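Local coordinates for hypothetical protein (Anabaena variabilis, PDB 2OBN) that is of unknown function but joins a Rossmann-like domain to a P-loop NTPase-type domain, an architecture consistent with nucleotide binding, at residues 169-174 with 184-189; 263-268 with 274-279; 59-64 with 70-75. The protein carries 2 engineered substitutions. One frame throughout, in Å; residues are numbered along the deposited sequence.

Contact 1: residues 169-174 with 184-189; sequences TSLELH and SKFLAT
Phe186 reaches from strand 184-187 across to helix 166-179 and packs against one side of it, on Ser170, Leu171 and His174. Its CB lies over the face of the His174 imidazole, 4.2 Å from the centroid of that ring, a CH-pi contact in which the two side chains cross at about a right angle. CG stands anti to the backbone N (chi1 167°), and this sets the phenyl ring beside Leu171 and Ser170, beyond the His174 imidazole. Leu171 sends CD2 down onto the middle of the phenyl face, 3.6 Å from the centroid and only 6° off the ring normal, touching every ring carbon from CG to CZ. At the rim, in the ring plane, Phe186 CE1 meets Ser170 CB at 3.7 Å. A small residue suits that place: it lets the ring edge come close to the helix, while the Ser170 hydroxyl bonds to Thr157 of strand 153-159.

The polar end of the contact lies one turn further on. His174 ND1 and Ser184 OG share a hydrogen bond of 2.7 Å, and either could be the donor. The carbonyl O of Ser184 lies in the imidazole plane, 3.2 Å from His174 CE1, so that the same residue meets two neighbouring atoms of the ring edge.

Helix and strand run antiparallel, at 167°, as expected in a beta-alpha-beta crossover, here one that leaves strand 153-159 and skips 228-231 to reach the sheet margin. The helix starts at Lys166, just after Gly165, in a sequence resembling a P-loop. The chemistry is graded: apolar contacts fix the buried part of the helix against the strand, whereas the bond to Ser184 and the Phe186 CB beneath the ring probably restrict how the partly exposed imidazole can turn.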
ATOM      1  N   THR B 169      -8.793   1.683  20.986  1.00 37.65           N
ATOM      2  CA  THR B 169      -7.620   2.089  21.759  1.00 36.98           C
ATOM      3  C   THR B 169      -7.185   3.521  21.457  1.00 39.01           C
ATOM      4  O   THR B 169      -6.878   4.298  22.375  1.00 38.63           O
ATOM      5  CB  THR B 169      -6.459   1.128  21.468  1.00 37.31           C
ATOM      6  OG1 THR B 169      -6.860  -0.193  21.821  1.00 37.65           O
ATOM      7  CG2 THR B 169      -5.225   1.468  22.252  1.00 37.76           C
ATOM      8  N   SER B 170      -7.150   3.878  20.177  1.00 39.39           N
ATOM      9  CA  SER B 170      -6.770   5.241  19.787  1.00 38.75           C
ATOM     10  C   SER B 170      -7.776   6.233  20.340  1.00 38.25           C
ATOM     11  O   SER B 170      -7.397   7.289  20.814  1.00 37.93           O
ATOM     12  CB  SER B 170      -6.692   5.394  18.260  1.00 39.94           C
ATOM     13  OG  SER B 170      -5.644   4.635  17.708  1.00 34.96           O
ATOM     14  N   LEU B 171      -9.059   5.877  20.282  1.00 39.46           N
ATOM     15  CA  LEU B 171     -10.119   6.733  20.794  1.00 38.29           C
ATOM     16  C   LEU B 171     -10.055   6.874  22.315  1.00 38.85           C
ATOM     17  O   LEU B 171     -10.125   7.985  22.835  1.00 39.74           O
ATOM     18  CB  LEU B 171     -11.498   6.193  20.385  1.00 39.34           C
ATOM     19  CG  LEU B 171     -11.956   6.359  18.934  1.00 36.45           C
ATOM     20  CD1 LEU B 171     -13.257   5.586  18.704  1.00 36.89           C
ATOM     21  CD2 LEU B 171     -12.123   7.825  18.576  1.00 32.87           C
ATOM     22  N   GLU B 172      -9.941   5.758  23.024  1.00 37.44           N
ATOM     23  CA  GLU B 172      -9.827   5.804  24.482  1.00 38.17           C
ATOM     24  C   GLU B 172      -8.601   6.609  24.896  1.00 37.64           C
ATOM     25  O   GLU B 172      -8.676   7.365  25.857  1.00 37.42           O
ATOM     26  CB  GLU B 172      -9.752   4.397  25.096  1.00 38.16           C
ATOM     27  CG  GLU B 172     -11.021   3.525  24.939  1.00 39.52           C
ATOM     28  CD  GLU B 172     -12.203   3.966  25.800  1.00 41.55           C
ATOM     29  OE1 GLU B 172     -12.088   4.989  26.498  1.00 44.76           O
ATOM     30  OE2 GLU B 172     -13.257   3.282  25.773  1.00 41.14           O
ATOM     31  N   LEU B 173      -7.479   6.437  24.189  1.00 38.55           N
ATOM     32  CA  LEU B 173      -6.254   7.210  24.490  1.00 39.92           C
ATOM     33  C   LEU B 173      -6.451   8.697  24.238  1.00 38.77           C
ATOM     34  O   LEU B 173      -5.903   9.513  24.956  1.00 39.02           O
ATOM     35  CB  LEU B 173      -5.035   6.691  23.716  1.00 40.39           C
ATOM     36  CG  LEU B 173      -4.478   5.347  24.235  1.00 43.10           C
ATOM     37  CD1 LEU B 173      -3.596   4.666  23.211  1.00 47.50           C
ATOM     38  CD2 LEU B 173      -3.723   5.524  25.559  1.00 46.35           C
ATOM     39  N   HIS B 174      -7.246   9.025  23.222  1.00 38.71           N
ATOM     40  CA  HIS B 174      -7.589  10.406  22.897  1.00 37.93           C
ATOM     41  C   HIS B 174      -8.483  11.036  23.973  1.00 36.93           C
ATOM     42  O   HIS B 174      -8.281  12.201  24.372  1.00 35.05           O
ATOM     43  CB  HIS B 174      -8.264  10.488  21.513  1.00 37.05           C
ATOM     44  CG  HIS B 174      -9.061  11.739  21.305  1.00 40.65           C
ATOM     45  ND1 HIS B 174      -8.485  12.993  21.236  1.00 35.15           N
ATOM     46  CD2 HIS B 174     -10.396  11.928  21.158  1.00 42.16           C
ATOM     47  CE1 HIS B 174      -9.433  13.899  21.069  1.00 38.04           C
ATOM     48  NE2 HIS B 174     -10.601  13.279  21.016  1.00 40.56           N
ATOM     49  N   SER B 184      -5.732  17.326  22.321  1.00 37.11           N
ATOM     50  CA  SER B 184      -5.642  16.022  21.659  1.00 36.63           C
ATOM     51  C   SER B 184      -6.523  15.930  20.415  1.00 36.24           C
ATOM     52  O   SER B 184      -7.629  16.492  20.380  1.00 34.89           O
ATOM     53  CB  SER B 184      -6.076  14.936  22.667  1.00 36.31           C
ATOM     54  OG  SER B 184      -5.980  13.627  22.136  1.00 36.28           O
ATOM     55  N   LYS B 185      -6.015  15.252  19.384  1.00 36.37           N
ATOM     56  CA  LYS B 185      -6.785  15.007  18.175  1.00 36.20           C
ATOM     57  C   LYS B 185      -6.687  13.551  17.720  1.00 36.46           C
ATOM     58  O   LYS B 185      -5.596  12.979  17.673  1.00 34.08           O
ATOM     59  CB  LYS B 185      -6.348  15.881  17.011  1.00 37.10           C
ATOM     60  CG  LYS B 185      -7.525  16.074  16.044  1.00 39.27           C
ATOM     61  CD  LYS B 185      -7.164  16.512  14.681  1.00 38.86           C
ATOM     62  CE  LYS B 185      -8.414  17.015  13.928  1.00 42.45           C
ATOM     63  NZ  LYS B 185      -9.673  16.241  14.134  1.00 44.16           N
ATOM     64  N   PHE B 186      -7.843  12.976  17.384  1.00 36.91           N
ATOM     65  CA  PHE B 186      -7.940  11.625  16.843  1.00 37.49           C
ATOM     66  C   PHE B 186      -7.991  11.756  15.316  1.00 37.78           C
ATOM     67  O   PHE B 186      -8.708  12.607  14.805  1.00 38.35           O
ATOM     68  CB  PHE B 186      -9.195  10.927  17.372  1.00 38.53           C
ATOM     69  CG  PHE B 186      -9.536   9.659  16.632  1.00 38.99           C
ATOM     70  CD1 PHE B 186      -8.880   8.478  16.917  1.00 37.79           C
ATOM     71  CD2 PHE B 186     -10.507   9.661  15.629  1.00 39.11           C
ATOM     72  CE1 PHE B 186      -9.172   7.309  16.205  1.00 39.86           C
ATOM     73  CE2 PHE B 186     -10.803   8.511  14.924  1.00 40.28           C
ATOM     74  CZ  PHE B 186     -10.128   7.326  15.216  1.00 40.39           C
ATOM     75  N   LEU B 187      -7.220  10.925  14.602  1.00 39.16           N
ATOM     76  CA  LEU B 187      -7.166  10.935  13.124  1.00 37.76           C
ATOM     77  C   LEU B 187      -7.608   9.603  12.558  1.00 37.36           C
ATOM     78  O   LEU B 187      -7.026   8.572  12.862  1.00 38.37           O
ATOM     79  CB  LEU B 187      -5.760  11.266  12.637  1.00 38.77           C
ATOM     80  CG  LEU B 187      -5.285  12.668  12.996  1.00 38.69           C
ATOM     81  CD1 LEU B 187      -3.856  12.848  12.551  1.00 41.58           C
ATOM     82  CD2 LEU B 187      -6.177  13.714  12.374  1.00 40.09           C
ATOM     83  N   ALA B 188      -8.653   9.640  11.740  1.00 36.73           N
ATOM     84  CA  ALA B 188      -9.254   8.443  11.171  1.00 36.61           C
ATOM     85  C   ALA B 188      -8.515   8.007   9.921  1.00 36.42           C
ATOM     86  O   ALA B 188      -8.145   8.839   9.104  1.00 35.87           O
ATOM     87  CB  ALA B 188     -10.730   8.695  10.840  1.00 36.43           C
ATOM     88  N   THR B 189      -8.342   6.693   9.781  1.00 36.85           N
ATOM     89  CA  THR B 189      -7.604   6.091   8.681  1.00 37.97           C
ATOM     90  C   THR B 189      -8.366   4.928   7.968  1.00 39.77           C
ATOM     91  O   THR B 189      -7.788   4.225   7.121  1.00 39.78           O
ATOM     92  CB  THR B 189      -6.284   5.555   9.205  1.00 38.77           C
ATOM     93  OG1 THR B 189      -6.557   4.576  10.214  1.00 38.43           O
ATOM     94  CG2 THR B 189      -5.446   6.678   9.799  1.00 39.76           C
TER

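Contact 2: residues 263-268 with 274-279; sequences AGQTHN and VPIPPL
The carbonyl O of Thr266 receives the N-H of Ile276 at 2.7 Å, from well above the carbonyl plane, and Pro275 CA lies 3.4 Å from Thr266 O in a CA-H...O contact. Two residues along, Asn268 N gives a nearly straight bond of 2.9 Å to Val274 O. These two bonds flank His267 and Pro275, whose CA atoms are 4.1 Å apart; they form a non-hydrogen-bonded pair, a place that suits proline because no N-H is needed there.

Ile276 turns toward the first segment, and its CD1 lies across the extended chain of Gln265, 3.8 Å from NE2. That amide nitrogen donates to His267 O at 2.8 Å, the acceptor lying in the amide plane, and to Asp161 beyond the two segments. With an alanine here, His267 O and Asp161 would probably lose this shared donor and the tip of Ile276 its cover. Asn268 OD1 accepts from the N-H of Asn271, in the residues that link the segments, while Val274, Pro275 and Pro277 pack on glycines and an alanine of the second subunit. The arrangement is a single antiparallel beta bridge that pinches together two parts of the long loop between strand 256-262 and helix 279-291.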
ATOM      1  N   ALA B 263      -6.089 -11.128  23.902  1.00 40.12           N
ATOM      2  CA  ALA B 263      -5.577 -12.128  24.815  1.00 39.58           C
ATOM      3  C   ALA B 263      -5.948 -13.536  24.351  1.00 39.90           C
ATOM      4  O   ALA B 263      -7.113 -13.818  24.046  1.00 38.99           O
ATOM      5  CB  ALA B 263      -6.118 -11.876  26.233  1.00 39.85           C
ATOM      6  N   GLY B 264      -4.932 -14.401  24.264  1.00 39.95           N
ATOM      7  CA  GLY B 264      -5.122 -15.809  23.904  1.00 39.20           C
ATOM      8  C   GLY B 264      -5.087 -16.131  22.422  1.00 39.81           C
ATOM      9  O   GLY B 264      -5.030 -17.296  22.064  1.00 40.43           O
ATOM     10  N   GLN B 265      -5.121 -15.128  21.548  1.00 38.79           N
ATOM     11  CA  GLN B 265      -5.107 -15.418  20.119  1.00 38.37           C
ATOM     12  C   GLN B 265      -3.711 -15.844  19.687  1.00 38.51           C
ATOM     13  O   GLN B 265      -2.736 -15.150  19.974  1.00 38.12           O
ATOM     14  CB  GLN B 265      -5.563 -14.212  19.315  1.00 38.55           C
ATOM     15  CG  GLN B 265      -5.868 -14.557  17.882  1.00 37.17           C
ATOM     16  CD  GLN B 265      -6.303 -13.368  17.095  1.00 38.95           C
ATOM     17  OE1 GLN B 265      -6.808 -12.399  17.659  1.00 44.93           O
ATOM     18  NE2 GLN B 265      -6.114 -13.415  15.776  1.00 36.43           N
ATOM     19  N   THR B 266      -3.629 -16.986  19.003  1.00 38.69           N
ATOM     20  CA  THR B 266      -2.348 -17.540  18.558  1.00 38.90           C
ATOM     21  C   THR B 266      -2.170 -17.581  17.040  1.00 38.30           C
ATOM     22  O   THR B 266      -1.071 -17.820  16.558  1.00 36.73           O
ATOM     23  CB  THR B 266      -2.140 -18.962  19.143  1.00 39.15           C
ATOM     24  OG1 THR B 266      -3.177 -19.845  18.687  1.00 41.18           O
ATOM     25  CG2 THR B 266      -2.159 -18.912  20.669  1.00 36.92           C
ATOM     26  N   HIS B 267      -3.235 -17.326  16.285  1.00 39.17           N
ATOM     27  CA  HIS B 267      -3.172 -17.384  14.828  1.00 37.60           C
ATOM     28  C   HIS B 267      -4.024 -16.285  14.214  1.00 37.93           C
ATOM     29  O   HIS B 267      -4.971 -15.783  14.836  1.00 36.82           O
ATOM     30  CB  HIS B 267      -3.683 -18.750  14.330  1.00 39.13           C
ATOM     31  CG  HIS B 267      -2.868 -19.928  14.782  1.00 39.69           C
ATOM     32  ND1 HIS B 267      -3.091 -20.577  15.982  1.00 39.98           N
ATOM     33  CD2 HIS B 267      -1.850 -20.592  14.181  1.00 39.44           C
ATOM     34  CE1 HIS B 267      -2.236 -21.578  16.103  1.00 36.72           C
ATOM     35  NE2 HIS B 267      -1.477 -21.613  15.022  1.00 35.77           N
ATOM     36  N   ASN B 268      -3.673 -15.897  12.989  1.00 38.57           N
ATOM     37  CA  ASN B 268      -4.421 -14.894  12.244  1.00 36.29           C
ATOM     38  C   ASN B 268      -5.880 -15.372  12.135  1.00 36.92           C
ATOM     39  O   ASN B 268      -6.142 -16.573  12.006  1.00 36.54           O
ATOM     40  CB  ASN B 268      -3.793 -14.751  10.862  1.00 36.41           C
ATOM     41  CG  ASN B 268      -4.446 -13.689  10.022  1.00 37.33           C
ATOM     42  OD1 ASN B 268      -5.111 -14.001   9.044  1.00 38.75           O
ATOM     43  ND2 ASN B 268      -4.255 -12.419  10.391  1.00 31.82           N
ATOM     44  N   VAL B 274      -1.465 -19.103   9.757  1.00 41.59           N
ATOM     45  CA  VAL B 274      -0.400 -18.146  10.079  1.00 39.27           C
ATOM     46  C   VAL B 274      -0.346 -17.884  11.569  1.00 38.34           C
ATOM     47  O   VAL B 274      -1.278 -17.331  12.123  1.00 38.74           O
ATOM     48  CB  VAL B 274      -0.642 -16.796   9.376  1.00 38.12           C
ATOM     49  CG1 VAL B 274       0.507 -15.834   9.650  1.00 38.57           C
ATOM     50  CG2 VAL B 274      -0.813 -16.989   7.866  1.00 38.84           C
ATOM     51  N   PRO B 275       0.743 -18.277  12.234  1.00 38.41           N
ATOM     52  CA  PRO B 275       0.763 -17.964  13.663  1.00 38.93           C
ATOM     53  C   PRO B 275       1.011 -16.488  14.027  1.00 38.52           C
ATOM     54  O   PRO B 275       1.473 -15.687  13.198  1.00 37.14           O
ATOM     55  CB  PRO B 275       1.949 -18.785  14.174  1.00 39.36           C
ATOM     56  CG  PRO B 275       2.847 -18.951  12.988  1.00 36.93           C
ATOM     57  CD  PRO B 275       1.954 -19.010  11.804  1.00 37.09           C
ATOM     58  N   ILE B 276       0.677 -16.160  15.271  1.00 37.59           N
ATOM     59  CA  ILE B 276       1.017 -14.889  15.871  1.00 37.75           C
ATOM     60  C   ILE B 276       2.237 -15.192  16.726  1.00 37.49           C
ATOM     61  O   ILE B 276       2.143 -15.958  17.686  1.00 37.54           O
ATOM     62  CB  ILE B 276      -0.084 -14.324  16.794  1.00 37.47           C
ATOM     63  CG1 ILE B 276      -1.347 -13.993  15.980  1.00 38.09           C
ATOM     64  CG2 ILE B 276       0.462 -13.094  17.548  1.00 38.07           C
ATOM     65  CD1 ILE B 276      -2.476 -13.290  16.770  1.00 37.07           C
ATOM     66  N   PRO B 277       3.393 -14.604  16.401  1.00 38.05           N
ATOM     67  CA  PRO B 277       4.522 -14.920  17.279  1.00 39.00           C
ATOM     68  C   PRO B 277       4.333 -14.408  18.728  1.00 39.43           C
ATOM     69  O   PRO B 277       3.402 -13.629  19.005  1.00 39.45           O
ATOM     70  CB  PRO B 277       5.700 -14.171  16.631  1.00 39.37           C
ATOM     71  CG  PRO B 277       5.232 -13.718  15.276  1.00 37.45           C
ATOM     72  CD  PRO B 277       3.754 -13.656  15.327  1.00 38.87           C
ATOM     73  N   PRO B 278       5.208 -14.837  19.653  1.00 38.71           N
ATOM     74  CA  PRO B 278       5.119 -14.292  21.006  1.00 38.21           C
ATOM     75  C   PRO B 278       5.263 -12.778  20.925  1.00 39.04           C
ATOM     76  O   PRO B 278       5.921 -12.294  20.007  1.00 38.80           O
ATOM     77  CB  PRO B 278       6.325 -14.901  21.713  1.00 38.04           C
ATOM     78  CG  PRO B 278       6.625 -16.162  20.946  1.00 40.28           C
ATOM     79  CD  PRO B 278       6.296 -15.821  19.515  1.00 38.82           C
ATOM     80  N   LEU B 279       4.672 -12.052  21.873  1.00 37.95           N
ATOM     81  CA  LEU B 279       4.668 -10.586  21.840  1.00 39.56           C
ATOM     82  C   LEU B 279       6.033  -9.901  21.801  1.00 39.13           C
ATOM     83  O   LEU B 279       6.159  -8.892  21.114  1.00 40.28           O
ATOM     84  CB  LEU B 279       3.781 -10.003  22.952  1.00 40.04           C
ATOM     85  CG  LEU B 279       2.263 -10.224  22.754  1.00 42.67           C
ATOM     86  CD1 LEU B 279       1.453  -9.661  23.922  1.00 41.59           C
ATOM     87  CD2 LEU B 279       1.759  -9.601  21.451  1.00 43.58           C
TER

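Contact 3: residues 59-64 with 70-75; sequences YVPIVK and LEYKPQ. Engineered in segment 59-64: Tyr59 (natural residue Asp).
The phenol ring of Tyr72 has CG of Pro61 over one face, 3.5 Å above the plane and displaced toward the rim on the side of CE1 and CZ. This is a CH-pi contact, with CG 3.9 Å from the ring centroid and 24° off the normal, and the two rings cross at a slant. CB of Pro61 lies further out, 3.7 Å from Tyr72 OH, so the pyrrolidine reaches along the ring to the hydroxyl. On the CE2 side Val63 brings up CG1, which touches that carbon at 3.7 Å. A second flat group, the engineered Tyr59, packs one face against the backbone N of Pro61, within its own segment.

Pro61 and Val63 point to the same side of the chain because one residue separates them in an extended run; Ile62, between them, points away and packs on Cys45. Strand 62-63 is the margin of the parallel sheet of the Rossmann-like domain, bound to strand 37-41 through Val40. Helix 66-69 and the loop that carries Tyr72 form the crossover from this margin to strand 76-79, beyond strands 37-41 and 10-13.

Backbones here are far apart, with 9.1 Å between CA of Pro61 and CA of Tyr72, and a long aromatic side chain suits the gap. Tyr72 CG lies anti to the carbonyl carbon (chi1 -62°), which sets the ring against Pro61 and Val63; it also touches Val38 of the neighbouring strand 37-41. A tyrosine fits a partly exposed site in that its ring carbons take the aliphatic contacts while the polar hydroxyl sits at the far end. Val63 is small and branched: its side chain serves Tyr72 and also touches Ala68 and Ala69 of the short helix.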
ATOM      1  N   TYR B  59     -29.966   2.668  23.125  1.00 41.66           N
ATOM      2  CA  TYR B  59     -31.208   2.166  22.588  1.00 40.57           C
ATOM      3  C   TYR B  59     -31.427   2.743  21.198  1.00 40.06           C
ATOM      4  O   TYR B  59     -31.288   3.961  20.980  1.00 38.35           O
ATOM      5  CB  TYR B  59     -32.418   2.483  23.457  1.00 40.59           C
ATOM      6  CG  TYR B  59     -33.688   2.072  22.743  1.00 42.00           C
ATOM      7  CD1 TYR B  59     -33.939   0.733  22.476  1.00 43.42           C
ATOM      8  CD2 TYR B  59     -34.606   3.016  22.287  1.00 40.07           C
ATOM      9  CE1 TYR B  59     -35.074   0.336  21.781  1.00 42.77           C
ATOM     10  CE2 TYR B  59     -35.748   2.627  21.605  1.00 38.73           C
ATOM     11  CZ  TYR B  59     -35.967   1.280  21.347  1.00 42.39           C
ATOM     12  OH  TYR B  59     -37.086   0.847  20.672  1.00 43.16           O
ATOM     13  N   VAL B  60     -31.701   1.834  20.262  1.00 39.55           N
ATOM     14  CA  VAL B  60     -32.111   2.168  18.907  1.00 39.77           C
ATOM     15  C   VAL B  60     -33.074   1.041  18.519  1.00 38.84           C
ATOM     16  O   VAL B  60     -32.732  -0.140  18.692  1.00 37.84           O
ATOM     17  CB  VAL B  60     -30.959   2.213  17.877  1.00 40.90           C
ATOM     18  CG1 VAL B  60     -31.523   2.542  16.491  1.00 40.90           C
ATOM     19  CG2 VAL B  60     -29.876   3.221  18.268  1.00 41.37           C
ATOM     20  N   PRO B  61     -34.288   1.383  18.043  1.00 38.05           N
ATOM     21  CA  PRO B  61     -35.158   0.288  17.616  1.00 37.71           C
ATOM     22  C   PRO B  61     -34.560  -0.481  16.451  1.00 37.37           C
ATOM     23  O   PRO B  61     -33.926   0.123  15.573  1.00 36.69           O
ATOM     24  CB  PRO B  61     -36.455   0.992  17.174  1.00 37.16           C
ATOM     25  CG  PRO B  61     -36.135   2.416  17.050  1.00 39.06           C
ATOM     26  CD  PRO B  61     -34.941   2.699  17.908  1.00 38.26           C
ATOM     27  N   ILE B  62     -34.712  -1.803  16.476  1.00 37.29           N
ATOM     28  CA  ILE B  62     -34.261  -2.651  15.382  1.00 36.71           C
ATOM     29  C   ILE B  62     -35.512  -2.984  14.569  1.00 36.34           C
ATOM     30  O   ILE B  62     -36.502  -3.465  15.118  1.00 35.82           O
ATOM     31  CB  ILE B  62     -33.581  -3.939  15.860  1.00 37.33           C
ATOM     32  CG1 ILE B  62     -32.435  -3.616  16.827  1.00 38.23           C
ATOM     33  CG2 ILE B  62     -33.064  -4.737  14.652  1.00 37.62           C
ATOM     34  CD1 ILE B  62     -31.770  -4.843  17.425  1.00 39.41           C
ATOM     35  N   VAL B  63     -35.464  -2.711  13.269  1.00 36.64           N
ATOM     36  CA  VAL B  63     -36.598  -2.939  12.374  1.00 37.08           C
ATOM     37  C   VAL B  63     -36.226  -3.890  11.238  1.00 37.65           C
ATOM     38  O   VAL B  63     -35.052  -4.049  10.903  1.00 38.88           O
ATOM     39  CB  VAL B  63     -37.152  -1.610  11.824  1.00 37.94           C
ATOM     40  CG1 VAL B  63     -37.710  -0.754  12.974  1.00 36.82           C
ATOM     41  CG2 VAL B  63     -36.087  -0.841  11.054  1.00 36.54           C
ATOM     42  N   LYS B  64     -37.234  -4.511  10.647  1.00 37.35           N
ATOM     43  CA  LYS B  64     -37.013  -5.533   9.627  1.00 38.26           C
ATOM     44  C   LYS B  64     -36.462  -5.050   8.284  1.00 37.78           C
ATOM     45  O   LYS B  64     -35.873  -5.841   7.552  1.00 36.66           O
ATOM     46  CB  LYS B  64     -38.319  -6.300   9.374  1.00 38.37           C
ATOM     47  N   LEU B  70     -38.728   3.759   7.881  1.00 40.19           N
ATOM     48  CA  LEU B  70     -39.302   5.050   7.472  1.00 41.56           C
ATOM     49  C   LEU B  70     -40.148   5.697   8.553  1.00 41.56           C
ATOM     50  O   LEU B  70     -40.199   6.920   8.656  1.00 41.57           O
ATOM     51  CB  LEU B  70     -40.132   4.911   6.187  1.00 41.60           C
ATOM     52  CG  LEU B  70     -39.399   4.423   4.935  1.00 41.18           C
ATOM     53  CD1 LEU B  70     -40.345   4.470   3.741  1.00 39.87           C
ATOM     54  CD2 LEU B  70     -38.131   5.230   4.659  1.00 42.63           C
ATOM     55  N   GLU B  71     -40.784   4.860   9.364  1.00 42.78           N
ATOM     56  CA  GLU B  71     -41.620   5.285  10.485  1.00 43.50           C
ATOM     57  C   GLU B  71     -40.864   6.234  11.431  1.00 42.17           C
ATOM     58  O   GLU B  71     -41.471   7.109  12.052  1.00 40.75           O
ATOM     59  CB  GLU B  71     -42.068   4.031  11.245  1.00 43.62           C
ATOM     60  CG  GLU B  71     -43.164   4.239  12.272  1.00 47.31           C
ATOM     61  CD  GLU B  71     -43.622   2.932  12.918  1.00 46.20           C
ATOM     62  OE1 GLU B  71     -42.875   1.929  12.855  1.00 49.42           O
ATOM     63  OE2 GLU B  71     -44.731   2.912  13.492  1.00 49.16           O
ATOM     64  N   TYR B  72     -39.542   6.051  11.521  1.00 41.24           N
ATOM     65  CA  TYR B  72     -38.673   6.857  12.381  1.00 40.16           C
ATOM     66  C   TYR B  72     -38.079   8.072  11.684  1.00 39.07           C
ATOM     67  O   TYR B  72     -37.278   8.798  12.278  1.00 36.68           O
ATOM     68  CB  TYR B  72     -37.573   5.963  12.963  1.00 40.41           C
ATOM     69  CG  TYR B  72     -38.167   4.866  13.809  1.00 40.51           C
ATOM     70  CD1 TYR B  72     -38.538   5.111  15.127  1.00 40.62           C
ATOM     71  CD2 TYR B  72     -38.408   3.608  13.282  1.00 40.47           C
ATOM     72  CE1 TYR B  72     -39.112   4.120  15.903  1.00 42.77           C
ATOM     73  CE2 TYR B  72     -38.979   2.604  14.057  1.00 41.07           C
ATOM     74  CZ  TYR B  72     -39.326   2.865  15.363  1.00 42.24           C
ATOM     75  OH  TYR B  72     -39.899   1.880  16.134  1.00 41.04           O
ATOM     76  N   LYS B  73     -38.488   8.283  10.430  1.00 39.47           N
ATOM     77  CA  LYS B  73     -38.074   9.425   9.612  1.00 39.42           C
ATOM     78  C   LYS B  73     -36.562   9.617   9.467  1.00 39.26           C
ATOM     79  O   LYS B  73     -36.069  10.715   9.717  1.00 39.49           O
ATOM     80  CB  LYS B  73     -38.719  10.711  10.155  1.00 39.53           C
ATOM     81  N   PRO B  74     -35.824   8.558   9.065  1.00 38.43           N
ATOM     82  CA  PRO B  74     -34.387   8.733   8.854  1.00 38.72           C
ATOM     83  C   PRO B  74     -34.128   9.545   7.586  1.00 37.80           C
ATOM     84  O   PRO B  74     -34.907   9.494   6.633  1.00 37.51           O
ATOM     85  CB  PRO B  74     -33.855   7.296   8.693  1.00 37.28           C
ATOM     86  CG  PRO B  74     -35.013   6.528   8.173  1.00 39.34           C
ATOM     87  CD  PRO B  74     -36.250   7.175   8.784  1.00 38.62           C
ATOM     88  N   GLN B  75     -33.035  10.288   7.594  1.00 37.02           N
ATOM     89  CA  GLN B  75     -32.661  11.126   6.478  1.00 36.74           C
ATOM     90  C   GLN B  75     -31.509  10.525   5.672  1.00 37.95           C
ATOM     91  O   GLN B  75     -31.320  10.890   4.503  1.00 38.12           O
ATOM     92  CB  GLN B  75     -32.295  12.510   7.009  1.00 36.48           C
ATOM     93  CG  GLN B  75     -33.486  13.270   7.596  1.00 34.56           C
ATOM     94  CD  GLN B  75     -33.053  14.410   8.495  1.00 35.38           C
ATOM     95  OE1 GLN B  75     -32.429  14.185   9.530  1.00 36.21           O
ATOM     96  NE2 GLN B  75     -33.412  15.637   8.128  1.00 32.11           N
TER

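Overall arrangement
Contact 3 belongs to the Rossmann-like domain, contacts 1 and 2 to the P-loop domain, and none touches another; the centres of contacts 2 and 3 are about 40 Å apart. Contacts 1 and 2 are partly buried, whereas contact 3 lies at the surface. Contacts 1 and 3 both concern a marginal strand of a parallel sheet and a crossover connection, yet contact 1 joins a long helix to its strand. Contact 2 involves no regular strand: main-chain bonds pair the two parts of its loop, and some of its residues also pack on the second subunit. An aromatic ring under an aliphatic group recurs in contacts 1 and 3; of these two, contact 1 alone adds a side-chain hydrogen bond between its segments.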